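Local coordinates for signal transduction histidine-protein kinase/phosphatase mprB (Mycobacterium hassiacum, PDB 6BLK), which probably transfers a phosphate from ATP to a protein histidine as the sensor kinase of a two-component system, this piece being its ATP-binding domain, at residues I91-R96 and V135-P140. Numbering follows the deposited sequence.
Sequences IPPQER and VDYADP
V135 meets the aliphatic part of R96 through its CG1 methyl, which lies 3.6 Å from R96 CB and equally near CG; its other methyl, CG2, faces I91 CD1 at 4.3 Å. With chi1 at 54°, CG1 sits between the backbone N and the carbonyl carbon, the setting that turns it to the arginine while CG2 is left for the isoleucine. The backbone of D136 passes across one face of the R96 guanidinium, CA over its centre, while P93 CA covers the opposite face nearer the rim. The D136 carboxylate gives R96 only a long salt bridge, NH1 to OD1 3.7 Å, with the oxygen well out of the guanidinium plane; OD1 instead accepts from Y137 N through its anti lone pair, and OD2 pairs with R134. A water links the two segments, accepting from I91 N at 2.6 Å and donating to D136 O. Y137 then lays its ring across the end of R96: R96 CZ is 4.5 Å from the centroid of the Y137 ring, almost on its normal, in a cation-pi contact. Because the two planes stand 84° apart, the guanidinium meets the ring end-on, NH2 foremost, rather than stacking flat. That pose is fixed from within 91-96, where NE (3.0 Å) and NH2 (3.2 Å) of R96 both donate to I91 O, close to the guanidinium plane. The phenol oxygen reaches the prolines, with Y137 OH 3.4 Å from P92 CA. Thus the loop after strand 79-85 is fastened to the end of strand 132-137, beside the nucleotide: I91 touches the bound ATP, within the ATP pocket of the Bergerat (GHKL) fold that histidine kinases share with DNA gyrase B and HSP90.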
loop_
_atom_site.group_PDB
_atom_site.type_symbol
_atom_site.label_atom_id
_atom_site.label_comp_id
_atom_site.label_asym_id
_atom_site.label_seq_id
_atom_site.Cartn_x
_atom_site.Cartn_y
_atom_site.Cartn_z
ATOM N N ILE A 91 -5.222 -9.803 7.747
ATOM C CA ILE A 91 -4.713 -11.048 7.169
ATOM C C ILE A 91 -3.994 -11.806 8.281
ATOM O O ILE A 91 -3.032 -11.275 8.848
ATOM C CB ILE A 91 -3.779 -10.781 5.981
ATOM C CG1 ILE A 91 -4.585 -10.158 4.829
ATOM C CG2 ILE A 91 -3.092 -12.087 5.534
ATOM C CD1 ILE A 91 -3.748 -9.625 3.674
ATOM N N PRO A 92 -4.426 -13.020 8.626
ATOM C CA PRO A 92 -3.882 -13.691 9.818
ATOM C C PRO A 92 -2.448 -14.146 9.607
ATOM O O PRO A 92 -1.983 -14.274 8.464
ATOM C CB PRO A 92 -4.823 -14.892 10.004
ATOM C CG PRO A 92 -5.331 -15.178 8.621
ATOM C CD PRO A 92 -5.422 -13.845 7.925
ATOM N N PRO A 93 -1.712 -14.420 10.692
ATOM C CA PRO A 93 -0.276 -14.712 10.554
ATOM C C PRO A 93 0.066 -15.831 9.587
ATOM O O PRO A 93 1.061 -15.715 8.861
ATOM C CB PRO A 93 0.134 -15.075 11.988
ATOM C CG PRO A 93 -0.854 -14.378 12.831
ATOM C CD PRO A 93 -2.125 -14.402 12.107
ATOM N N GLN A 94 -0.711 -16.912 9.564
ATOM C CA GLN A 94 -0.336 -18.087 8.784
ATOM C C GLN A 94 -0.413 -17.841 7.279
ATOM O O GLN A 94 0.328 -18.478 6.521
ATOM C CB GLN A 94 -1.215 -19.285 9.179
ATOM C CG GLN A 94 -2.711 -19.163 8.887
ATOM C CD GLN A 94 -3.503 -18.413 9.976
ATOM O OE1 GLN A 94 -2.927 -17.828 10.906
ATOM N NE2 GLN A 94 -4.834 -18.444 9.861
ATOM N N GLU A 95 -1.272 -16.921 6.839
ATOM C CA GLU A 95 -1.423 -16.561 5.434
ATOM C C GLU A 95 -0.417 -15.517 4.967
ATOM O O GLU A 95 -0.372 -15.230 3.766
ATOM C CB GLU A 95 -2.827 -16.007 5.174
ATOM C CG GLU A 95 -3.947 -17.006 5.366
ATOM C CD GLU A 95 -5.297 -16.459 4.973
ATOM O OE1 GLU A 95 -5.474 -15.215 4.915
ATOM O OE2 GLU A 95 -6.198 -17.285 4.698
ATOM N N ARG A 96 0.322 -14.888 5.866
ATOM C CA ARG A 96 1.077 -13.705 5.466
ATOM C C ARG A 96 2.189 -14.040 4.471
ATOM O O ARG A 96 2.718 -13.114 3.854
ATOM C CB ARG A 96 1.636 -12.971 6.680
ATOM C CG ARG A 96 0.567 -12.216 7.455
ATOM C CD ARG A 96 1.061 -11.612 8.692
ATOM N NE ARG A 96 -0.076 -11.209 9.485
ATOM C CZ ARG A 96 -0.025 -10.970 10.776
ATOM N NH1 ARG A 96 1.112 -11.077 11.435
ATOM N NH2 ARG A 96 -1.152 -10.654 11.406
ATOM N N VAL A 135 3.586 -7.499 5.617
ATOM C CA VAL A 135 2.186 -7.399 6.001
ATOM C C VAL A 135 2.091 -7.716 7.483
ATOM O O VAL A 135 2.833 -8.546 8.018
ATOM C CB VAL A 135 1.293 -8.332 5.135
ATOM C CG1 VAL A 135 1.807 -9.756 5.165
ATOM C CG2 VAL A 135 -0.176 -8.311 5.596
ATOM N N ASP A 136 1.167 -7.033 8.163
ATOM C CA ASP A 136 0.968 -7.213 9.593
ATOM C C ASP A 136 -0.462 -6.772 9.896
ATOM O O ASP A 136 -1.168 -6.299 9.010
ATOM C CB ASP A 136 2.011 -6.403 10.379
ATOM C CG ASP A 136 2.318 -6.970 11.761
ATOM O OD1 ASP A 136 1.426 -7.547 12.426
ATOM O OD2 ASP A 136 3.485 -6.798 12.192
ATOM N N TYR A 137 -0.873 -6.910 11.149
ATOM C CA TYR A 137 -2.129 -6.304 11.581
ATOM C C TYR A 137 -1.943 -4.806 11.767
ATOM O O TYR A 137 -0.874 -4.340 12.176
ATOM C CB TYR A 137 -2.624 -6.907 12.896
ATOM C CG TYR A 137 -3.257 -8.257 12.795
ATOM C CD1 TYR A 137 -4.000 -8.632 11.686
ATOM C CD2 TYR A 137 -3.071 -9.173 13.803
ATOM C CE1 TYR A 137 -4.592 -9.886 11.624
ATOM C CE2 TYR A 137 -3.642 -10.421 13.746
ATOM C CZ TYR A 137 -4.385 -10.772 12.661
ATOM O OH TYR A 137 -4.943 -12.036 12.634
ATOM N N ALA A 138 -2.987 -4.042 11.447
ATOM C CA ALA A 138 -2.952 -2.598 11.705
ATOM C C ALA A 138 -3.039 -2.279 13.202
ATOM O O ALA A 138 -2.349 -1.370 13.691
ATOM C CB ALA A 138 -4.071 -1.913 10.928
ATOM N N ASP A 139 -3.871 -3.006 13.955
ATOM C CA ASP A 139 -3.971 -2.819 15.403
ATOM C C ASP A 139 -4.393 -4.139 16.026
ATOM O O ASP A 139 -5.590 -4.460 16.089
ATOM C CB ASP A 139 -4.942 -1.707 15.775
ATOM C CG ASP A 139 -4.942 -1.420 17.257
ATOM O OD1 ASP A 139 -4.367 -2.228 18.012
ATOM O OD2 ASP A 139 -5.533 -0.404 17.667
ATOM N N PRO A 140 -3.442 -4.938 16.499
ATOM C CA PRO A 140 -3.775 -6.258 17.053
ATOM C C PRO A 140 -4.733 -6.204 18.224
ATOM O O PRO A 140 -5.424 -7.198 18.479
ATOM C CB PRO A 140 -2.404 -6.820 17.469
ATOM C CG PRO A 140 -1.419 -6.098 16.631
ATOM C CD PRO A 140 -1.996 -4.736 16.356
HETATM O O HOH W 1 -3.077 -8.293 7.772
#